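Local coordinates for response regulator receiver domain protein (CheY-like) (Methylobacillus flagellatus KT, PDB 3I42) that probably acts as a phosphorylation-dependent signalling switch, a CheY-like receiver domain that would accept a phosphoryl group from a partner histidine kinase, at residues A64-K67 with Q68-L72; K93-C96 with E97-F101; E10-Q13 with A14-E17; G36-A39 with L40-M43. All blocks are in the same frame, centred on the assembly; numbering follows the deposited sequence.

Contact 1: residues A64-K67 with Q68-L72; sequences ALVK and QLRAL
L65 lays its CG and CD1 across the end of L69, one turn further along helix 62-71, with L65 CG 3.9 Å from L69 CD1. The two leucines start differently: L65 has CG anti to the backbone N (chi1 -180°), whereas L69 has CG beside its own N, and their branches meet at a slant. Beneath them the turn is closed by L69 N to L65 O, 3.0 Å and nearly straight. The polar pair is Q68 with A64. Bent at chi2 (-47°), the Q68 chain curls back along the helix and brings NE2 to within 2.8 Å of A64 O. The bond lies close to the amide plane of Q68, and its donor is tilted 28° from the carbonyl plane. Q68 N reaches the same oxygen only weakly, at 3.4 Å, so A64 O is gripped twice by one residue, more closely by the side chain. R70 N binds V66 O, while its extended chain carries the guanidinium to L98 O and D100. K67 ends at E94. Helix 62-71 connects strands 50-54 and 79-84 in a beta-alpha-beta unit; V66 and L69 face those strands, touching I53 and F80, and Q68 and L69 meet L40 of neighbouring helix 36-45.

Contact 2: residues K93-C96 with E97-F101; sequences KEAC and ELFDF
K93 and E97, one turn apart on helix 93-98, form a salt bridge in which K93 NZ stands 2.8 Å from E97 OE2. The lysine chain is extended to CE and turns at its last torsion (chi4 -61°) toward E97, where NZ meets OE2 from above the carboxylate plane. A methionine in place of K93 would probably leave the E97 carboxylate without its charged mate and freer to turn. Backbone bonds run alongside: E97 N to K93 O at 3.1 Å, L98 N to E94 O at 2.8 Å, and F99 N to A95 O. A water donates to C96 O at 2.7 Å and to F99 O at 3.1 Å, spanning the helix end. Apolar contact is modest, A95 CB lying 4.4 Å from F99 CD2. The F99 ring also turns its edge to A95 O, with CD2 3.5 Å away. L98 runs alongside E94, whose OE1 is bridged to K67. Beyond the segments, C96 SG forms a disulfide with C96 of the second subunit. The short helix, leading into strand 101-104, the outermost of the sheet within this chain, is the fourth of five in this CheY-like alpha/beta receiver fold, and here it lies at the subunit interface.

Contact 3: residues E10-Q13 with A14-E17; sequences EDYQ and AAAE
Y12 spreads its ring over the first turn of helix 13-25, with A14 CB on one face in a CH-pi contact, 4.0 Å from the ring centroid. With CG anti to the backbone N (chi1 -175°), the ring folds back beside its own carbonyl carbon and over the backbone that follows; Y12 CZ comes to 3.5 Å from A14 CB, and Y12 CD2 touches A15 CB at 3.7 Å. Y12 occupies the N-cap position, and its carbonyl oxygen receives A16 N at 2.9 Å. The Q13 chain carries its amide outward, E17 comes up from the next turn, and the two converge at their polar ends. Q13 NE2 gives E17 OE2 a nearly straight hydrogen bond of 2.6 Å, close to the amide plane but from above the carboxylate plane, the two planes standing almost perpendicular at 87°. A leucine in place of E17 would probably leave Q13 NE2 without this acceptor and its amide freer to rotate. The E10 chain bends at chi2 (55°), which turns the carboxylate back so that OE2 accepts Y12 N at 2.6 Å on its anti side; E10 CG also rests 4.0 Å from A16 CB. E10 OE1 lies close to D54 OD2, a near approach of like charges. This is the loop between strand 4-9 and helix 13-25 that, in receiver domains, supplies acidic residues to the phosphorylation pocket around the predicted phospho-acceptor D54.

Contact 4: residues G36-A39 with L40-M43; sequences GTDA and LHAM
H41 folds back along helix 36-45, its imidazole running alongside T37, one turn earlier. Its CB packs 3.6 Å from D38 O. With chi1 at -67°, CG stays on the side of the backbone N and passes 3.6 Å from T37 O. ND1 comes within 3.1 Å of that same oxygen, but the N-H direction does not fit a hydrogen bond; T37 O is instead taken by H41 N at 3.0 Å. At the tip of the ring, CE1 meets the T37 methyl, CG2, at 3.7 Å. D38 OD1 lies near the plane of the imidazole at its edge, 4.3 Å from ND1, close enough that its charge may bias the ring toward protonation. T37 turns its hydroxyl to D59, which also takes G36 N, tying the start of the helix to the loop after strand 50-54. On another side L40 N bonds G36 O at an almost linear 172°, and L40 CD1 passes 3.9 Å from that oxygen. M43 N closes the next turn on A39 O, while the M43 side chain, kinked twice, leads off toward L69 and L72. A39 faces V9 and V33, so the helix packs on strands 4-9 and 28-33 as the second helix of the receiver's five-stranded parallel alpha/beta fold, its H41 and T37 side lying at the surface.

How the contacts relate
Contact 1 is the hub of the set. It touches contact 2, centres 12 Å apart, where K67 NZ meets E94 OE1 in a 2.7 Å salt bridge and R70 NH2 approaches L98 O. It also touches contact 4, at about 10 Å between centres, through apolar packing in which L69 CD2 sits 3.7 Å from L40 CD2. Contacts 2 and 4 do not touch, their nearest atoms being about 11 Å apart. Contact 3 stands alone, about 7 Å from contact 4 and 8 Å from contact 1 by nearest atoms; its E10 lies close to the like-charged D54, the predicted phosphorylation site. Contact 2, across the chain's centre from contact 3, lies at the subunit interface.

Contact 1: residues A64-K67 with Q68-L72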
ATOM      1  N   ALA A  64       3.568  -9.508 -11.246  1.00 30.50           N
ATOM      2  CA  ALA A  64       4.237 -10.800 -11.214  1.00 30.02           C
ATOM      3  C   ALA A  64       5.754 -10.573 -11.063  1.00 29.53           C
ATOM      4  O   ALA A  64       6.442 -11.335 -10.393  1.00 30.45           O
ATOM      5  CB  ALA A  64       3.919 -11.601 -12.482  1.00 28.97           C
ATOM      6  N   LEU A  65       6.288  -9.512 -11.654  1.00 28.81           N
ATOM      7  CA  LEU A  65       7.729  -9.259 -11.509  1.00 27.85           C
ATOM      8  C   LEU A  65       8.139  -8.890 -10.080  1.00 28.07           C
ATOM      9  O   LEU A  65       9.160  -9.359  -9.594  1.00 28.20           O
ATOM     10  CB  LEU A  65       8.243  -8.203 -12.505  1.00 27.85           C
ATOM     11  CG  LEU A  65       9.740  -7.910 -12.397  1.00 27.89           C
ATOM     12  CD1 LEU A  65      10.603  -9.140 -12.778  1.00 28.45           C
ATOM     13  CD2 LEU A  65      10.099  -6.757 -13.301  1.00 28.56           C
ATOM     14  N   VAL A  66       7.378  -8.044  -9.395  1.00 28.57           N
ATOM     15  CA  VAL A  66       7.826  -7.605  -8.067  1.00 28.84           C
ATOM     16  C   VAL A  66       7.834  -8.798  -7.074  1.00 30.08           C
ATOM     17  O   VAL A  66       8.699  -8.885  -6.214  1.00 30.29           O
ATOM     18  CB  VAL A  66       7.015  -6.409  -7.536  1.00 27.84           C
ATOM     19  CG1 VAL A  66       5.650  -6.827  -7.151  1.00 27.55           C
ATOM     20  CG2 VAL A  66       7.720  -5.770  -6.329  1.00 28.11           C
ATOM     21  N   LYS A  67       6.895  -9.723  -7.230  1.00 31.69           N
ATOM     22  CA  LYS A  67       6.886 -10.959  -6.431  1.00 33.34           C
ATOM     23  C   LYS A  67       8.148 -11.763  -6.622  1.00 33.90           C
ATOM     24  O   LYS A  67       8.659 -12.295  -5.646  1.00 34.75           O
ATOM     25  CB  LYS A  67       5.714 -11.845  -6.790  1.00 33.70           C
ATOM     26  CG  LYS A  67       4.390 -11.305  -6.419  1.00 34.41           C
ATOM     27  CD  LYS A  67       3.299 -12.269  -6.900  1.00 38.36           C
ATOM     28  CE  LYS A  67       1.931 -11.755  -6.501  1.00 39.89           C
ATOM     29  NZ  LYS A  67       0.920 -12.116  -7.550  1.00 44.79           N
ATOM     30  N   GLN A  68       8.662 -11.846  -7.856  1.00 34.57           N
ATOM     31  CA  GLN A  68       9.953 -12.532  -8.106  1.00 35.25           C
ATOM     32  C   GLN A  68      11.138 -11.818  -7.488  1.00 35.51           C
ATOM     33  O   GLN A  68      11.990 -12.448  -6.850  1.00 35.78           O
ATOM     34  CB  GLN A  68      10.280 -12.732  -9.600  1.00 35.64           C
ATOM     35  CG  GLN A  68       9.150 -13.128 -10.575  1.00 39.64           C
ATOM     36  CD  GLN A  68       8.265 -14.266 -10.080  1.00 45.05           C
ATOM     37  OE1 GLN A  68       8.764 -15.340  -9.759  1.00 49.29           O
ATOM     38  NE2 GLN A  68       6.934 -14.040 -10.041  1.00 43.85           N
ATOM     39  N   LEU A  69      11.223 -10.505  -7.704  1.00 35.46           N
ATOM     40  CA  LEU A  69      12.356  -9.704  -7.211  1.00 34.85           C
ATOM     41  C   LEU A  69      12.454  -9.696  -5.691  1.00 35.04           C
ATOM     42  O   LEU A  69      13.555  -9.798  -5.137  1.00 34.84           O
ATOM     43  CB  LEU A  69      12.279  -8.258  -7.739  1.00 34.31           C
ATOM     44  CG  LEU A  69      12.260  -8.036  -9.252  1.00 33.67           C
ATOM     45  CD1 LEU A  69      12.095  -6.532  -9.587  1.00 31.15           C
ATOM     46  CD2 LEU A  69      13.520  -8.589  -9.914  1.00 32.96           C
ATOM     47  N   ARG A  70      11.310  -9.598  -5.020  1.00 35.65           N
ATOM     48  CA  ARG A  70      11.269  -9.693  -3.564  1.00 37.41           C
ATOM     49  C   ARG A  70      11.816 -11.021  -3.031  1.00 38.85           C
ATOM     50  O   ARG A  70      12.333 -11.080  -1.909  1.00 39.42           O
ATOM     51  CB  ARG A  70       9.847  -9.529  -3.059  1.00 37.34           C
ATOM     52  CG  ARG A  70       9.369  -8.084  -2.992  1.00 38.74           C
ATOM     53  CD  ARG A  70       8.117  -7.966  -2.124  1.00 40.39           C
ATOM     54  NE  ARG A  70       7.628  -6.592  -2.085  1.00 41.68           N
ATOM     55  CZ  ARG A  70       8.191  -5.616  -1.375  1.00 42.91           C
ATOM     56  NH1 ARG A  70       9.283  -5.848  -0.632  1.00 40.86           N
ATOM     57  NH2 ARG A  70       7.671  -4.399  -1.426  1.00 42.72           N
ATOM     58  N   ALA A  71      11.669 -12.085  -3.824  1.00 39.76           N
ATOM     59  CA  ALA A  71      12.078 -13.423  -3.401  1.00 41.26           C
ATOM     60  C   ALA A  71      13.547 -13.706  -3.707  1.00 42.33           C
ATOM     61  O   ALA A  71      14.079 -14.701  -3.259  1.00 43.32           O
ATOM     62  CB  ALA A  71      11.165 -14.505  -4.026  1.00 40.40           C
ATOM     63  N   LEU A  72      14.208 -12.844  -4.467  1.00 43.79           N
ATOM     64  CA  LEU A  72      15.641 -12.991  -4.675  1.00 45.44           C
ATOM     65  C   LEU A  72      16.408 -12.799  -3.369  1.00 47.43           C
ATOM     66  O   LEU A  72      15.936 -12.085  -2.468  1.00 47.78           O
ATOM     67  CB  LEU A  72      16.145 -12.003  -5.710  1.00 44.43           C
ATOM     68  CG  LEU A  72      15.902 -12.366  -7.157  1.00 44.77           C
ATOM     69  CD1 LEU A  72      16.177 -11.150  -8.033  1.00 45.48           C
ATOM     70  CD2 LEU A  72      16.798 -13.519  -7.553  1.00 43.71           C
TER

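Contact 2: residues K93-C96 with E97-F101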
ATOM      1  N   LYS A  93      -5.585  -5.193  -4.723  1.00 50.16           N
ATOM      2  CA  LYS A  93      -5.187  -5.570  -3.370  1.00 48.23           C
ATOM      3  C   LYS A  93      -3.711  -5.989  -3.208  1.00 47.26           C
ATOM      4  O   LYS A  93      -3.036  -5.529  -2.287  1.00 45.95           O
ATOM      5  CB  LYS A  93      -6.104  -6.700  -2.904  1.00 48.00           C
ATOM      6  CG  LYS A  93      -5.845  -7.141  -1.521  1.00 47.45           C
ATOM      7  CD  LYS A  93      -6.836  -8.198  -1.133  1.00 48.26           C
ATOM      8  CE  LYS A  93      -6.551  -8.632   0.282  1.00 48.81           C
ATOM      9  NZ  LYS A  93      -5.184  -9.204   0.379  1.00 50.05           N
ATOM     10  N   GLU A  94      -3.246  -6.890  -4.080  1.00 45.87           N
ATOM     11  CA  GLU A  94      -1.865  -7.397  -4.059  1.00 45.57           C
ATOM     12  C   GLU A  94      -0.836  -6.325  -4.438  1.00 43.65           C
ATOM     13  O   GLU A  94       0.250  -6.297  -3.888  1.00 43.38           O
ATOM     14  CB  GLU A  94      -1.711  -8.625  -4.976  1.00 45.96           C
ATOM     15  CG  GLU A  94      -1.982  -9.974  -4.294  1.00 49.88           C
ATOM     16  CD  GLU A  94      -1.110 -11.113  -4.862  1.00 54.83           C
ATOM     17  OE1 GLU A  94      -1.203 -11.365  -6.104  1.00 54.60           O
ATOM     18  OE2 GLU A  94      -0.334 -11.740  -4.071  1.00 55.60           O
ATOM     19  N   ALA A  95      -1.190  -5.451  -5.372  1.00 42.38           N
ATOM     20  CA  ALA A  95      -0.322  -4.323  -5.744  1.00 41.84           C
ATOM     21  C   ALA A  95      -0.120  -3.355  -4.575  1.00 41.28           C
ATOM     22  O   ALA A  95       0.999  -2.964  -4.270  1.00 41.64           O
ATOM     23  CB  ALA A  95      -0.863  -3.601  -6.972  1.00 41.55           C
ATOM     24  N   CYS A  96      -1.207  -2.981  -3.916  1.00 41.44           N
ATOM     25  CA  CYS A  96      -1.128  -2.267  -2.640  1.00 41.16           C
ATOM     26  C   CYS A  96      -0.185  -2.960  -1.642  1.00 37.31           C
ATOM     27  O   CYS A  96       0.635  -2.307  -0.979  1.00 34.93           O
ATOM     28  CB  CYS A  96      -2.524  -2.129  -2.039  1.00 41.84           C
ATOM     29  SG  CYS A  96      -3.636  -1.011  -2.948  1.00 51.07           S
ATOM     30  N   GLU A  97      -0.254  -4.288  -1.569  1.00 38.85           N
ATOM     31  CA  GLU A  97       0.534  -5.005  -0.565  1.00 35.17           C
ATOM     32  C   GLU A  97       2.005  -5.135  -0.930  1.00 28.62           C
ATOM     33  O   GLU A  97       2.862  -5.038  -0.054  1.00 38.77           O
ATOM     34  CB  GLU A  97      -0.086  -6.367  -0.276  1.00 50.39           C
ATOM     35  CG  GLU A  97      -1.478  -6.242   0.338  1.00 45.97           C
ATOM     36  CD  GLU A  97      -2.191  -7.559   0.486  1.00147.31           C
ATOM     37  OE1 GLU A  97      -1.884  -8.468  -0.302  1.00 43.77           O
ATOM     38  OE2 GLU A  97      -3.062  -7.683   1.380  1.00 53.43           O
ATOM     39  N   LEU A  98       2.292  -5.352  -2.209  1.00 33.58           N
ATOM     40  CA  LEU A  98       3.653  -5.719  -2.652  1.00 32.19           C
ATOM     41  C   LEU A  98       4.549  -4.572  -3.114  1.00 33.47           C
ATOM     42  O   LEU A  98       5.771  -4.746  -3.243  1.00 29.26           O
ATOM     43  CB  LEU A  98       3.560  -6.754  -3.768  1.00 41.85           C
ATOM     44  CG  LEU A  98       3.129  -8.168  -3.386  1.00 47.99           C
ATOM     45  CD1 LEU A  98       2.415  -8.788  -4.560  1.00 66.44           C
ATOM     46  CD2 LEU A  98       4.350  -8.984  -2.982  1.00 42.98           C
ATOM     47  N   PHE A  99       3.961  -3.409  -3.398  1.00 27.24           N
ATOM     48  CA  PHE A  99       4.807  -2.233  -3.687  1.00 31.92           C
ATOM     49  C   PHE A  99       4.837  -1.316  -2.483  1.00 31.23           C
ATOM     50  O   PHE A  99       3.914  -1.299  -1.682  1.00 33.17           O
ATOM     51  CB  PHE A  99       4.291  -1.462  -4.876  1.00 23.92           C
ATOM     52  CG  PHE A  99       4.484  -2.145  -6.168  1.00 28.90           C
ATOM     53  CD1 PHE A  99       5.689  -2.018  -6.861  1.00 24.14           C
ATOM     54  CD2 PHE A  99       3.452  -2.886  -6.726  1.00 25.72           C
ATOM     55  CE1 PHE A  99       5.875  -2.648  -8.090  1.00 38.70           C
ATOM     56  CE2 PHE A  99       3.627  -3.534  -7.957  1.00 30.56           C
ATOM     57  CZ  PHE A  99       4.839  -3.410  -8.647  1.00 29.64           C
ATOM     58  N   ASP A 100       5.909  -0.555  -2.355  1.00 32.22           N
ATOM     59  CA  ASP A 100       6.056   0.362  -1.239  1.00 24.23           C
ATOM     60  C   ASP A 100       5.568   1.772  -1.603  1.00 25.96           C
ATOM     61  O   ASP A 100       5.089   2.505  -0.738  1.00 37.49           O
ATOM     62  CB  ASP A 100       7.529   0.390  -0.809  1.00 23.93           C
ATOM     63  CG  ASP A 100       8.057  -0.994  -0.431  1.00 36.58           C
ATOM     64  OD1 ASP A 100       7.572  -1.558   0.571  1.00 63.74           O
ATOM     65  OD2 ASP A 100       8.946  -1.511  -1.139  1.00 36.32           O
ATOM     66  N   PHE A 101       5.714   2.136  -2.875  1.00 31.13           N
ATOM     67  CA  PHE A 101       5.336   3.462  -3.375  1.00 26.84           C
ATOM     68  C   PHE A 101       4.710   3.308  -4.734  1.00 39.25           C
ATOM     69  O   PHE A 101       4.904   2.318  -5.422  1.00 27.95           O
ATOM     70  CB  PHE A 101       6.554   4.424  -3.476  1.00 19.52           C
ATOM     71  CG  PHE A 101       7.370   4.525  -2.210  1.00 33.01           C
ATOM     72  CD1 PHE A 101       7.027   5.418  -1.205  1.00 36.59           C
ATOM     73  CD2 PHE A 101       8.484   3.721  -2.023  1.00 24.18           C
ATOM     74  CE1 PHE A 101       7.775   5.485  -0.040  1.00 35.86           C
ATOM     75  CE2 PHE A 101       9.257   3.802  -0.856  1.00 35.20           C
ATOM     76  CZ  PHE A 101       8.904   4.668   0.130  1.00 34.27           C
TER
HETATM   77  O   HOH W   1       2.244  -1.297   0.878  1.00 54.68           O

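Contact 3: residues E10-Q13 with A14-E17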
ATOM      1  N   GLU A  10      11.580  -0.666 -17.601  1.00 30.90           N
ATOM      2  CA  GLU A  10      10.765   0.081 -18.534  1.00 34.00           C
ATOM      3  C   GLU A  10      11.270  -0.270 -19.915  1.00 35.09           C
ATOM      4  O   GLU A  10      12.489  -0.193 -20.166  1.00 36.27           O
ATOM      5  CB  GLU A  10      10.934   1.596 -18.250  1.00 34.20           C
ATOM      6  CG  GLU A  10      10.567   2.523 -19.397  1.00 37.92           C
ATOM      7  CD  GLU A  10       9.152   2.306 -19.910  1.00 43.38           C
ATOM      8  OE1 GLU A  10       8.213   2.324 -19.084  1.00 43.49           O
ATOM      9  OE2 GLU A  10       8.976   2.130 -21.144  1.00 46.47           O
ATOM     10  N   ASP A  11      10.357  -0.656 -20.801  1.00 36.15           N
ATOM     11  CA  ASP A  11      10.753  -1.162 -22.124  1.00 37.98           C
ATOM     12  C   ASP A  11      10.986  -0.122 -23.215  1.00 38.22           C
ATOM     13  O   ASP A  11      11.642  -0.442 -24.221  1.00 39.43           O
ATOM     14  CB  ASP A  11       9.771  -2.209 -22.641  1.00 39.06           C
ATOM     15  CG  ASP A  11       8.351  -1.728 -22.616  1.00 42.46           C
ATOM     16  OD1 ASP A  11       7.915  -1.190 -21.571  1.00 46.70           O
ATOM     17  OD2 ASP A  11       7.669  -1.900 -23.656  1.00 49.54           O
ATOM     18  N   TYR A  12      10.469   1.093 -23.032  1.00 36.94           N
ATOM     19  CA  TYR A  12      10.661   2.166 -24.008  1.00 36.37           C
ATOM     20  C   TYR A  12      11.940   2.947 -23.723  1.00 35.17           C
ATOM     21  O   TYR A  12      12.020   3.655 -22.729  1.00 33.65           O
ATOM     22  CB  TYR A  12       9.437   3.111 -24.033  1.00 36.64           C
ATOM     23  CG  TYR A  12       9.536   4.180 -25.113  1.00 39.69           C
ATOM     24  CD1 TYR A  12      10.163   3.907 -26.340  1.00 40.07           C
ATOM     25  CD2 TYR A  12       9.004   5.456 -24.911  1.00 39.57           C
ATOM     26  CE1 TYR A  12      10.272   4.887 -27.325  1.00 42.77           C
ATOM     27  CE2 TYR A  12       9.096   6.437 -25.902  1.00 41.96           C
ATOM     28  CZ  TYR A  12       9.731   6.145 -27.095  1.00 42.37           C
ATOM     29  OH  TYR A  12       9.820   7.108 -28.066  1.00 44.93           O
ATOM     30  N   GLN A  13      12.941   2.813 -24.592  1.00 35.06           N
ATOM     31  CA  GLN A  13      14.241   3.442 -24.339  1.00 34.78           C
ATOM     32  C   GLN A  13      14.115   4.930 -23.977  1.00 34.32           C
ATOM     33  O   GLN A  13      14.630   5.373 -22.947  1.00 34.10           O
ATOM     34  CB  GLN A  13      15.142   3.279 -25.549  1.00 35.46           C
ATOM     35  CG  GLN A  13      16.444   4.036 -25.398  1.00 36.82           C
ATOM     36  CD  GLN A  13      17.250   4.076 -26.672  1.00 41.20           C
ATOM     37  OE1 GLN A  13      16.905   3.421 -27.657  1.00 42.58           O
ATOM     38  NE2 GLN A  13      18.366   4.825 -26.654  1.00 42.32           N
ATOM     39  N   ALA A  14      13.432   5.696 -24.822  1.00 33.48           N
ATOM     40  CA  ALA A  14      13.301   7.131 -24.594  1.00 33.73           C
ATOM     41  C   ALA A  14      12.641   7.468 -23.234  1.00 33.47           C
ATOM     42  O   ALA A  14      13.120   8.348 -22.532  1.00 32.90           O
ATOM     43  CB  ALA A  14      12.558   7.794 -25.757  1.00 33.48           C
ATOM     44  N   ALA A  15      11.572   6.756 -22.859  1.00 32.71           N
ATOM     45  CA  ALA A  15      10.976   6.924 -21.514  1.00 32.88           C
ATOM     46  C   ALA A  15      11.960   6.565 -20.402  1.00 32.76           C
ATOM     47  O   ALA A  15      12.007   7.217 -19.358  1.00 32.49           O
ATOM     48  CB  ALA A  15       9.698   6.099 -21.370  1.00 32.13           C
ATOM     49  N   ALA A  16      12.743   5.516 -20.632  1.00 32.56           N
ATOM     50  CA  ALA A  16      13.714   5.055 -19.646  1.00 33.38           C
ATOM     51  C   ALA A  16      14.816   6.082 -19.372  1.00 33.48           C
ATOM     52  O   ALA A  16      15.146   6.359 -18.212  1.00 34.48           O
ATOM     53  CB  ALA A  16      14.318   3.698 -20.079  1.00 32.66           C
ATOM     54  N   GLU A  17      15.380   6.642 -20.435  1.00 33.88           N
ATOM     55  CA  GLU A  17      16.413   7.657 -20.327  1.00 34.69           C
ATOM     56  C   GLU A  17      15.934   8.937 -19.623  1.00 34.43           C
ATOM     57  O   GLU A  17      16.657   9.502 -18.808  1.00 34.71           O
ATOM     58  CB  GLU A  17      16.945   7.971 -21.732  1.00 35.93           C
ATOM     59  CG  GLU A  17      17.564   6.739 -22.461  1.00 37.42           C
ATOM     60  CD  GLU A  17      17.899   7.022 -23.957  1.00 44.36           C
ATOM     61  OE1 GLU A  17      17.263   7.936 -24.549  1.00 44.54           O
ATOM     62  OE2 GLU A  17      18.785   6.323 -24.545  1.00 44.64           O
TER

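Contact 4: residues G36-A39 with L40-M43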
ATOM      1  N   GLY A  36      11.409  -7.816 -17.702  1.00 34.58           N
ATOM      2  CA  GLY A  36      11.430  -8.544 -16.428  1.00 34.95           C
ATOM      3  C   GLY A  36      12.664  -9.421 -16.288  1.00 35.24           C
ATOM      4  O   GLY A  36      13.342  -9.382 -15.264  1.00 34.84           O
ATOM      5  N   THR A  37      12.983 -10.198 -17.332  1.00 36.29           N
ATOM      6  CA  THR A  37      14.185 -11.082 -17.334  1.00 37.50           C
ATOM      7  C   THR A  37      15.449 -10.318 -17.005  1.00 37.51           C
ATOM      8  O   THR A  37      16.260 -10.762 -16.186  1.00 37.36           O
ATOM      9  CB  THR A  37      14.433 -11.717 -18.714  1.00 37.51           C
ATOM     10  OG1 THR A  37      13.192 -11.842 -19.388  1.00 40.18           O
ATOM     11  CG2 THR A  37      15.085 -13.093 -18.593  1.00 38.88           C
ATOM     12  N   ASP A  38      15.624  -9.165 -17.661  1.00 38.28           N
ATOM     13  CA  ASP A  38      16.829  -8.371 -17.444  1.00 38.55           C
ATOM     14  C   ASP A  38      16.882  -7.812 -16.034  1.00 38.10           C
ATOM     15  O   ASP A  38      17.967  -7.773 -15.418  1.00 38.09           O
ATOM     16  CB  ASP A  38      16.959  -7.287 -18.507  1.00 39.55           C
ATOM     17  CG  ASP A  38      17.506  -7.833 -19.819  1.00 42.45           C
ATOM     18  OD1 ASP A  38      17.750  -9.067 -19.918  1.00 47.15           O
ATOM     19  OD2 ASP A  38      17.706  -7.036 -20.754  1.00 43.82           O
ATOM     20  N   ALA A  39      15.708  -7.439 -15.510  1.00 36.96           N
ATOM     21  CA  ALA A  39      15.579  -6.987 -14.116  1.00 37.68           C
ATOM     22  C   ALA A  39      16.044  -8.043 -13.107  1.00 38.16           C
ATOM     23  O   ALA A  39      16.831  -7.744 -12.194  1.00 37.68           O
ATOM     24  CB  ALA A  39      14.151  -6.559 -13.806  1.00 36.35           C
ATOM     25  N   LEU A  40      15.528  -9.261 -13.258  1.00 39.32           N
ATOM     26  CA  LEU A  40      16.018 -10.419 -12.481  1.00 40.96           C
ATOM     27  C   LEU A  40      17.519 -10.595 -12.588  1.00 41.53           C
ATOM     28  O   LEU A  40      18.174 -10.688 -11.576  1.00 41.65           O
ATOM     29  CB  LEU A  40      15.313 -11.706 -12.908  1.00 40.92           C
ATOM     30  CG  LEU A  40      13.898 -11.750 -12.320  1.00 43.93           C
ATOM     31  CD1 LEU A  40      12.989 -12.665 -13.142  1.00 45.06           C
ATOM     32  CD2 LEU A  40      13.923 -12.180 -10.860  1.00 44.72           C
ATOM     33  N   HIS A  41      18.076 -10.595 -13.800  1.00 43.28           N
ATOM     34  CA  HIS A  41      19.545 -10.656 -13.934  1.00 45.49           C
ATOM     35  C   HIS A  41      20.251  -9.494 -13.271  1.00 45.84           C
ATOM     36  O   HIS A  41      21.288  -9.699 -12.630  1.00 46.65           O
ATOM     37  CB  HIS A  41      19.989 -10.779 -15.389  1.00 46.50           C
ATOM     38  CG  HIS A  41      19.596 -12.079 -16.025  1.00 51.80           C
ATOM     39  ND1 HIS A  41      18.803 -12.150 -17.155  1.00 56.44           N
ATOM     40  CD2 HIS A  41      19.866 -13.363 -15.677  1.00 55.78           C
ATOM     41  CE1 HIS A  41      18.608 -13.419 -17.477  1.00 56.84           C
ATOM     42  NE2 HIS A  41      19.242 -14.176 -16.596  1.00 57.31           N
ATOM     43  N   ALA A  42      19.693  -8.278 -13.401  1.00 46.14           N
ATOM     44  CA  ALA A  42      20.287  -7.075 -12.774  1.00 46.34           C
ATOM     45  C   ALA A  42      20.249  -7.138 -11.252  1.00 46.81           C
ATOM     46  O   ALA A  42      21.208  -6.773 -10.576  1.00 46.73           O
ATOM     47  CB  ALA A  42      19.617  -5.788 -13.282  1.00 45.03           C
ATOM     48  N   MET A  43      19.139  -7.607 -10.705  1.00 47.99           N
ATOM     49  CA  MET A  43      18.990  -7.638  -9.250  1.00 49.25           C
ATOM     50  C   MET A  43      19.766  -8.785  -8.611  1.00 50.81           C
ATOM     51  O   MET A  43      20.046  -8.756  -7.407  1.00 50.85           O
ATOM     52  CB  MET A  43      17.520  -7.710  -8.884  1.00 48.94           C
ATOM     53  CG  MET A  43      16.834  -6.403  -9.132  1.00 47.38           C
ATOM     54  SD  MET A  43      16.149  -5.729  -7.656  1.00 46.12           S
ATOM     55  CE  MET A  43      17.366  -6.030  -6.383  1.00 46.46           C
TER